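Local coordinates for protein phosphodiesterase (Candida albicans, PDB 6CPU) that belongs to the cyclic nucleotide phosphodiesterase family of the HD-type fold, a largely helical protein whose model carries a zinc ion and a magnesium ion, at residues A[532-535]-A[536-540]; A[218-222]-A[223-227]; A[111-114]-A[115-119]. One frame throughout, in Å; residues are numbered along the deposited sequence.

Contact 1. Residues A[532-535]-A[536-540]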
loop_
_atom_site.group_PDB
_atom_site.type_symbol
_atom_site.label_atom_id
_atom_site.label_comp_id
_atom_site.label_asym_id
_atom_site.label_seq_id
_atom_site.Cartn_x
_atom_site.Cartn_y
_atom_site.Cartn_z
ATOM N N PHE A 532 20.698 11.197 1.451
ATOM C CA PHE A 532 19.628 10.744 2.345
ATOM C C PHE A 532 20.130 10.182 3.675
ATOM O O PHE A 532 19.535 10.443 4.725
ATOM C CB PHE A 532 18.732 9.711 1.648
ATOM C CG PHE A 532 17.497 9.381 2.428
ATOM C CD1 PHE A 532 16.385 10.207 2.365
ATOM C CD2 PHE A 532 17.454 8.264 3.258
ATOM C CE1 PHE A 532 15.248 9.920 3.100
ATOM C CE2 PHE A 532 16.319 7.973 3.998
ATOM C CZ PHE A 532 15.213 8.802 3.915
ATOM N N ILE A 533 21.215 9.414 3.634
ATOM C CA ILE A 533 21.794 8.844 4.854
ATOM C C ILE A 533 22.323 9.933 5.792
ATOM O O ILE A 533 22.060 9.903 6.995
ATOM C CB ILE A 533 22.914 7.830 4.533
ATOM C CG1 ILE A 533 22.310 6.568 3.908
ATOM C CG2 ILE A 533 23.700 7.467 5.793
ATOM C CD1 ILE A 533 23.297 5.739 3.119
ATOM N N ASN A 534 23.062 10.891 5.241
ATOM C CA ASN A 534 23.607 11.989 6.047
ATOM C C ASN A 534 22.518 12.892 6.616
ATOM O O ASN A 534 22.484 13.147 7.818
ATOM C CB ASN A 534 24.612 12.818 5.235
ATOM C CG ASN A 534 25.958 12.124 5.085
ATOM O OD1 ASN A 534 26.396 11.399 5.978
ATOM N ND2 ASN A 534 26.622 12.353 3.957
ATOM N N LEU A 535 21.615 13.348 5.755
ATOM C CA LEU A 535 20.627 14.341 6.157
ATOM C C LEU A 535 19.427 13.783 6.929
ATOM O O LEU A 535 18.778 14.539 7.642
ATOM C CB LEU A 535 20.169 15.149 4.938
ATOM C CG LEU A 535 21.285 16.047 4.375
ATOM C CD1 LEU A 535 21.105 16.318 2.889
ATOM C CD2 LEU A 535 21.384 17.356 5.152
ATOM N N PHE A 536 19.137 12.483 6.814
ATOM C CA PHE A 536 17.988 11.886 7.532
ATOM C C PHE A 536 18.256 10.569 8.283
ATOM O O PHE A 536 18.036 10.494 9.491
ATOM C CB PHE A 536 16.800 11.683 6.575
ATOM C CG PHE A 536 16.283 12.960 5.965
ATOM C CD1 PHE A 536 15.742 13.955 6.764
ATOM C CD2 PHE A 536 16.334 13.163 4.591
ATOM C CE1 PHE A 536 15.271 15.132 6.207
ATOM C CE2 PHE A 536 15.862 14.339 4.026
ATOM C CZ PHE A 536 15.329 15.325 4.837
ATOM N N ALA A 537 18.710 9.535 7.577
ATOM C CA ALA A 537 18.676 8.166 8.114
ATOM C C ALA A 537 19.640 7.925 9.276
ATOM O O ALA A 537 19.232 7.446 10.344
ATOM C CB ALA A 537 18.940 7.158 7.008
ATOM N N GLU A 538 20.913 8.249 9.059
ATOM C CA GLU A 538 21.950 8.012 10.068
ATOM C C GLU A 538 21.494 8.506 11.434
ATOM O O GLU A 538 21.525 7.755 12.402
ATOM C CB GLU A 538 23.270 8.680 9.666
ATOM C CG GLU A 538 24.462 8.269 10.522
ATOM C CD GLU A 538 25.795 8.427 9.808
ATOM O OE1 GLU A 538 25.877 9.201 8.829
ATOM O OE2 GLU A 538 26.771 7.770 10.228
ATOM N N ASN A 539 21.031 9.751 11.497
ATOM C CA ASN A 539 20.615 10.348 12.765
ATOM C C ASN A 539 19.395 9.701 13.403
ATOM O O ASN A 539 19.369 9.504 14.619
ATOM C CB ASN A 539 20.370 11.850 12.597
ATOM C CG ASN A 539 21.654 12.626 12.383
ATOM O OD1 ASN A 539 22.722 12.227 12.848
ATOM N ND2 ASN A 539 21.556 13.744 11.675
ATOM N N LEU A 540 18.382 9.372 12.600
ATOM C CA LEU A 540 17.165 8.754 13.144
ATOM C C LEU A 540 17.437 7.354 13.699
ATOM O O LEU A 540 17.003 7.020 14.802
ATOM C CB LEU A 540 16.056 8.672 12.083
ATOM C CG LEU A 540 14.754 7.994 12.534
ATOM C CD1 LEU A 540 14.034 8.815 13.594
ATOM C CD2 LEU A 540 13.839 7.737 11.343
#
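The rings of Phe532 and Phe536 meet one turn apart on helix 525-547, in a local contact at a wider, pi-type turn of the phosphodiesterase domain. The wide turn shows in the backbone bonds. Phe532 O accepts twice, from Phe536 N at 2.9 Å and from Ala537 N at 3.1 Å. The second N-H is the straighter, at 165°. Glu538 N reaches back five residues to Ile533 O at 2.9 Å, in the carbonyl plane and on a lone pair.

Phe532 has CG anti to its nitrogen (chi1 -171°), which swings the ring forward along the helix. Phe536 CB then lies over one face of that ring, offset toward the rim, in a CH-pi contact 4.3 Å from the centroid. The two rings are oblique, with planes at 52°. Phe532 CD1 comes near the plane of the Phe536 ring at its edge, 3.7 Å from Phe536 CD2. Ala537 CB packs against Phe532 CE2 at 4.1 Å.

On another side, Asn534 and Glu538 run alongside each other with amide and carboxylate nearly coplanar. Their oxygens, Asn534 OD1 and Glu538 OE1, are 3.6 Å apart and share Lys562, which hydrogen-bonds the first and forms a salt bridge with the second. Lys562 belongs to helix 552-569, which also packs on Ile533 through Ile558. Phe532 instead touches Ile463 and Phe536 touches Met424, both in loops.

Contact 2. Residues A[218-222]-A[223-227]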
loop_
_atom_site.group_PDB
_atom_site.type_symbol
_atom_site.label_atom_id
_atom_site.label_comp_id
_atom_site.label_asym_id
_atom_site.label_seq_id
_atom_site.Cartn_x
_atom_site.Cartn_y
_atom_site.Cartn_z
ATOM N N TRP A 218 15.771 -10.366 6.795
ATOM C CA TRP A 218 15.890 -8.899 6.808
ATOM C C TRP A 218 16.177 -8.391 5.400
ATOM O O TRP A 218 15.776 -7.282 5.040
ATOM C CB TRP A 218 16.968 -8.399 7.782
ATOM C CG TRP A 218 17.100 -6.911 7.733
ATOM C CD1 TRP A 218 18.138 -6.195 7.221
ATOM C CD2 TRP A 218 16.113 -5.955 8.138
ATOM N NE1 TRP A 218 17.878 -4.846 7.315
ATOM C CE2 TRP A 218 16.642 -4.674 7.879
ATOM C CE3 TRP A 218 14.850 -6.059 8.731
ATOM C CZ2 TRP A 218 15.941 -3.506 8.175
ATOM C CZ3 TRP A 218 14.155 -4.895 9.025
ATOM C CH2 TRP A 218 14.706 -3.639 8.754
ATOM N N SER A 219 16.868 -9.193 4.596
ATOM C CA SER A 219 17.046 -8.886 3.182
ATOM C C SER A 219 15.779 -9.311 2.419
ATOM O O SER A 219 15.805 -10.206 1.584
ATOM C CB SER A 219 18.286 -9.596 2.630
ATOM O OG SER A 219 18.671 -9.052 1.376
ATOM N N PHE A 220 14.675 -8.632 2.712
ATOM C CA PHE A 220 13.370 -8.999 2.179
ATOM C C PHE A 220 13.362 -8.774 0.675
ATOM O O PHE A 220 13.498 -7.626 0.229
ATOM C CB PHE A 220 12.301 -8.146 2.862
ATOM C CG PHE A 220 10.882 -8.495 2.476
ATOM C CD1 PHE A 220 10.401 -9.779 2.632
ATOM C CD2 PHE A 220 10.016 -7.514 1.993
ATOM C CE1 PHE A 220 9.089 -10.096 2.286
ATOM C CE2 PHE A 220 8.708 -7.821 1.650
ATOM C CZ PHE A 220 8.239 -9.112 1.801
ATOM N N PRO A 221 13.220 -9.859 -0.121
ATOM C CA PRO A 221 13.419 -9.762 -1.556
ATOM C C PRO A 221 12.170 -9.238 -2.270
ATOM O O PRO A 221 11.675 -9.866 -3.208
ATOM C CB PRO A 221 13.709 -11.208 -1.957
ATOM C CG PRO A 221 12.851 -11.994 -1.026
ATOM C CD PRO A 221 12.887 -11.243 0.281
ATOM N N ALA A 222 11.697 -8.066 -1.841
ATOM C CA ALA A 222 10.418 -7.522 -2.308
ATOM C C ALA A 222 10.301 -7.512 -3.819
ATOM O O ALA A 222 9.228 -7.779 -4.357
ATOM C CB ALA A 222 10.215 -6.117 -1.766
ATOM N N HIS A 223 11.396 -7.214 -4.519
ATOM C CA HIS A 223 11.334 -7.061 -5.969
ATOM C C HIS A 223 11.239 -8.359 -6.745
ATOM O O HIS A 223 10.944 -8.346 -7.933
ATOM C CB HIS A 223 12.506 -6.221 -6.462
ATOM C CG HIS A 223 12.589 -4.903 -5.785
ATOM N ND1 HIS A 223 11.754 -3.851 -6.101
ATOM C CD2 HIS A 223 13.356 -4.483 -4.757
ATOM C CE1 HIS A 223 12.019 -2.833 -5.304
ATOM N NE2 HIS A 223 12.989 -3.190 -4.482
ATOM N N ASN A 224 11.488 -9.473 -6.073
ATOM C CA ASN A 224 11.294 -10.787 -6.657
ATOM C C ASN A 224 9.952 -11.392 -6.283
ATOM O O ASN A 224 9.689 -12.539 -6.625
ATOM C CB ASN A 224 12.411 -11.714 -6.184
ATOM C CG ASN A 224 13.773 -11.148 -6.490
ATOM O OD1 ASN A 224 14.480 -10.665 -5.602
ATOM N ND2 ASN A 224 14.117 -11.136 -7.766
ATOM N N LEU A 225 9.108 -10.640 -5.581
ATOM C CA LEU A 225 7.801 -11.154 -5.172
ATOM C C LEU A 225 6.715 -10.461 -5.973
ATOM O O LEU A 225 6.712 -9.237 -6.112
ATOM C CB LEU A 225 7.569 -10.946 -3.679
ATOM C CG LEU A 225 8.623 -11.521 -2.737
ATOM C CD1 LEU A 225 8.302 -11.104 -1.323
ATOM C CD2 LEU A 225 8.702 -13.038 -2.858
ATOM N N SER A 226 5.804 -11.256 -6.518
ATOM C CA SER A 226 4.671 -10.721 -7.253
ATOM C C SER A 226 3.669 -10.071 -6.297
ATOM O O SER A 226 3.702 -10.306 -5.082
ATOM C CB SER A 226 3.986 -11.845 -8.025
ATOM O OG SER A 226 3.329 -12.733 -7.135
ATOM N N ASN A 227 2.766 -9.270 -6.850
ATOM C CA ASN A 227 1.680 -8.722 -6.053
ATOM C C ASN A 227 0.788 -9.815 -5.433
ATOM O O ASN A 227 0.217 -9.605 -4.362
ATOM C CB ASN A 227 0.870 -7.712 -6.865
ATOM C CG ASN A 227 1.590 -6.391 -7.026
ATOM O OD1 ASN A 227 2.262 -5.936 -6.111
ATOM N ND2 ASN A 227 1.442 -5.767 -8.177
#
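Phe220 and Leu225 pack together, five residues apart, beside a short turn, one side chain crossing the other at about a right angle. Phe220 has CG anti to the backbone N (chi1 -176°), and the far end of its ring comes up to one methyl of Leu225. Phe220 CZ lies 3.7 Å from Leu225 CD1, with CE1 of the same ring almost as near. The methyl approaches the ring obliquely. Leu225 sets CG beside its own nitrogen and carries CD1 anti to CA (chi2 174°), which brings that methyl to the Phe220 ring. Its CG passes 3.5 Å from Pro221 O, so the branch point rests on the backbone of the turn.

The turn is a brief 3-10 segment in the loop between helices 205-216 and 227-242. Two bonds of the i to i+3 kind make it. Asn224 N donates to Pro221 O at 2.9 Å, and Leu225 N to Ala222 O at 3.1 Å. Both donors stand above the carbonyl planes, the second by 63°. Pro221 is also the centre of an inverse gamma turn, and Ser226 ends the stretch as N-cap of helix 227-242, its OG accepting from Asp229 N.

Asn224 folds its amide back toward the proline, with OD1 3.8 Å from Pro221 CB. Ala222 O has a second donor in Arg277 NE, and Leu225 O takes NH2 of the same arginine. His223 turns its ring outward from the turn to meet Trp476 edge-to-face on helix 470-495. Leu225 packs on Leu211 of helix 205-216.

Contact 3. Residues A[111-114]-A[115-119]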
loop_
_atom_site.group_PDB
_atom_site.type_symbol
_atom_site.label_atom_id
_atom_site.label_comp_id
_atom_site.label_asym_id
_atom_site.label_seq_id
_atom_site.Cartn_x
_atom_site.Cartn_y
_atom_site.Cartn_z
ATOM N N GLY A 111 -24.186 7.997 -28.551
ATOM C CA GLY A 111 -23.331 9.172 -28.675
ATOM C C GLY A 111 -22.677 9.554 -27.361
ATOM O O GLY A 111 -21.494 9.898 -27.334
ATOM N N LYS A 112 -23.449 9.492 -26.276
ATOM C CA LYS A 112 -22.930 9.776 -24.939
ATOM C C LYS A 112 -21.919 8.701 -24.521
ATOM O O LYS A 112 -20.836 9.023 -24.038
ATOM C CB LYS A 112 -24.066 9.853 -23.913
ATOM C CG LYS A 112 -23.668 10.504 -22.594
ATOM C CD LYS A 112 -24.511 10.015 -21.424
ATOM C CE LYS A 112 -25.935 10.545 -21.485
ATOM N NZ LYS A 112 -26.836 9.833 -20.539
ATOM N N LEU A 113 -22.282 7.434 -24.720
ATOM C CA LEU A 113 -21.425 6.303 -24.344
ATOM C C LEU A 113 -20.079 6.349 -25.061
ATOM O O LEU A 113 -19.035 6.235 -24.427
ATOM C CB LEU A 113 -22.121 4.969 -24.651
ATOM C CG LEU A 113 -21.331 3.687 -24.347
ATOM C CD1 LEU A 113 -21.196 3.485 -22.844
ATOM C CD2 LEU A 113 -21.985 2.476 -24.995
ATOM N N TYR A 114 -20.108 6.511 -26.379
ATOM C CA TYR A 114 -18.879 6.550 -27.169
ATOM C C TYR A 114 -17.981 7.728 -26.755
ATOM O O TYR A 114 -16.769 7.568 -26.608
ATOM C CB TYR A 114 -19.211 6.628 -28.665
ATOM C CG TYR A 114 -17.992 6.564 -29.559
ATOM C CD1 TYR A 114 -17.583 5.362 -30.120
ATOM C CD2 TYR A 114 -17.236 7.703 -29.825
ATOM C CE1 TYR A 114 -16.464 5.296 -30.929
ATOM C CE2 TYR A 114 -16.116 7.647 -30.630
ATOM C CZ TYR A 114 -15.735 6.441 -31.178
ATOM O OH TYR A 114 -14.622 6.372 -31.979
ATOM N N GLN A 115 -18.588 8.902 -26.582
ATOM C CA GLN A 115 -17.870 10.123 -26.193
ATOM C C GLN A 115 -17.232 9.974 -24.810
ATOM O O GLN A 115 -16.063 10.317 -24.608
ATOM C CB GLN A 115 -18.835 11.316 -26.202
ATOM C CG GLN A 115 -18.177 12.676 -26.015
ATOM C CD GLN A 115 -17.935 13.042 -24.558
ATOM O OE1 GLN A 115 -18.719 12.691 -23.671
ATOM N NE2 GLN A 115 -16.846 13.763 -24.306
ATOM N N GLU A 116 -18.016 9.461 -23.869
ATOM C CA GLU A 116 -17.556 9.201 -22.517
ATOM C C GLU A 116 -16.368 8.225 -22.503
ATOM O O GLU A 116 -15.339 8.493 -21.874
ATOM C CB GLU A 116 -18.719 8.639 -21.692
ATOM C CG GLU A 116 -18.699 9.015 -20.228
ATOM C CD GLU A 116 -20.003 8.701 -19.506
ATOM O OE1 GLU A 116 -21.080 8.786 -20.136
ATOM O OE2 GLU A 116 -19.944 8.382 -18.298
ATOM N N ILE A 117 -16.511 7.100 -23.200
ATOM C CA ILE A 117 -15.446 6.098 -23.257
ATOM C C ILE A 117 -14.221 6.624 -24.004
ATOM O O ILE A 117 -13.092 6.387 -23.581
ATOM C CB ILE A 117 -15.935 4.769 -23.873
ATOM C CG1 ILE A 117 -16.940 4.108 -22.929
ATOM C CG2 ILE A 117 -14.771 3.816 -24.120
ATOM C CD1 ILE A 117 -17.728 2.981 -23.567
ATOM N N SER A 118 -14.440 7.340 -25.106
ATOM C CA SER A 118 -13.322 7.877 -25.879
ATOM C C SER A 118 -12.532 8.902 -25.069
ATOM O O SER A 118 -11.303 8.870 -25.056
ATOM C CB SER A 118 -13.795 8.517 -27.182
ATOM O OG SER A 118 -12.661 8.812 -27.988
ATOM N N SER A 119 -13.239 9.796 -24.388
ATOM C CA SER A 119 -12.590 10.794 -23.537
ATOM C C SER A 119 -11.795 10.112 -22.428
ATOM O O SER A 119 -10.649 10.463 -22.192
ATOM C CB SER A 119 -13.612 11.750 -22.928
ATOM O OG SER A 119 -14.186 12.559 -23.936
#
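Leu113 and Ile117 make the apolar part of this local contact, one turn apart on helix 110-124. They lie side by side and point the same way. Leu113 CD1 is 3.6 Å from Ile117 CD1. Leu113 reaches there with CG anti to its nitrogen (chi1 178°), while Ile117 sets CG1 beside its own nitrogen (chi1 -68°) and runs CD1 back, extended, toward Leu113. Leu113 rests on Leu101 of strand 100-103, and Ile117 on Met1 and Val15.

The backbone bonds are those of a regular alpha helix. Gln115 N donates to Gly111 O at 3.2 Å, Glu116 N to Lys112 O, Ile117 N to Leu113 O, and Ser118 N to Tyr114 O at 2.8 Å. The bond from Ile117 is nearly straight, at 167°.

A side-chain hydroxyl adds to this pattern. Ser119 OG donates to Gln115 O at 3.0 Å, and Ser119 N bonds the same oxygen. The two donors arrive from opposite faces of the carbonyl plane.

The charged pair is loose. Lys112 and Glu116 run alongside each other, and Glu116 OE1 lies 3.9 Å from the methylene Lys112 CD. Lys112 NZ remains 5.9 Å from Glu116 OE1.

Ser118 CB meets the Tyr114 ring obliquely, 4.2 Å from Tyr114 CE2.

The chemistry is that of an amphipathic helix: Leu113 and Ile117 face strand 100-103, Met1 and the loop at Val15, with Glu116 also touching Leu101, while the lysine and glutamate would attract each other only through space.

In the fold
All three contacts are local, each in a different part of the chain. Contact 2 is the buried one, its centre about 14 Å from the centre of the chain. Contact 1 is partly buried, about 24 Å centre to centre, and contact 3 is a surface contact, about 32 Å centre to centre, on the opposite side of the chain's centre from contact 1. None touches another; contacts 1 and 2 come closest, about 11 Å between nearest atoms. Contacts 1 and 3 each lie within one helix, but the first has a widened turn with aromatic packing and a lysine from a second helix, and the other keeps regular spacing beside a strand. Contact 2 joins two helices by a loop, with arginine donors on its carbonyls.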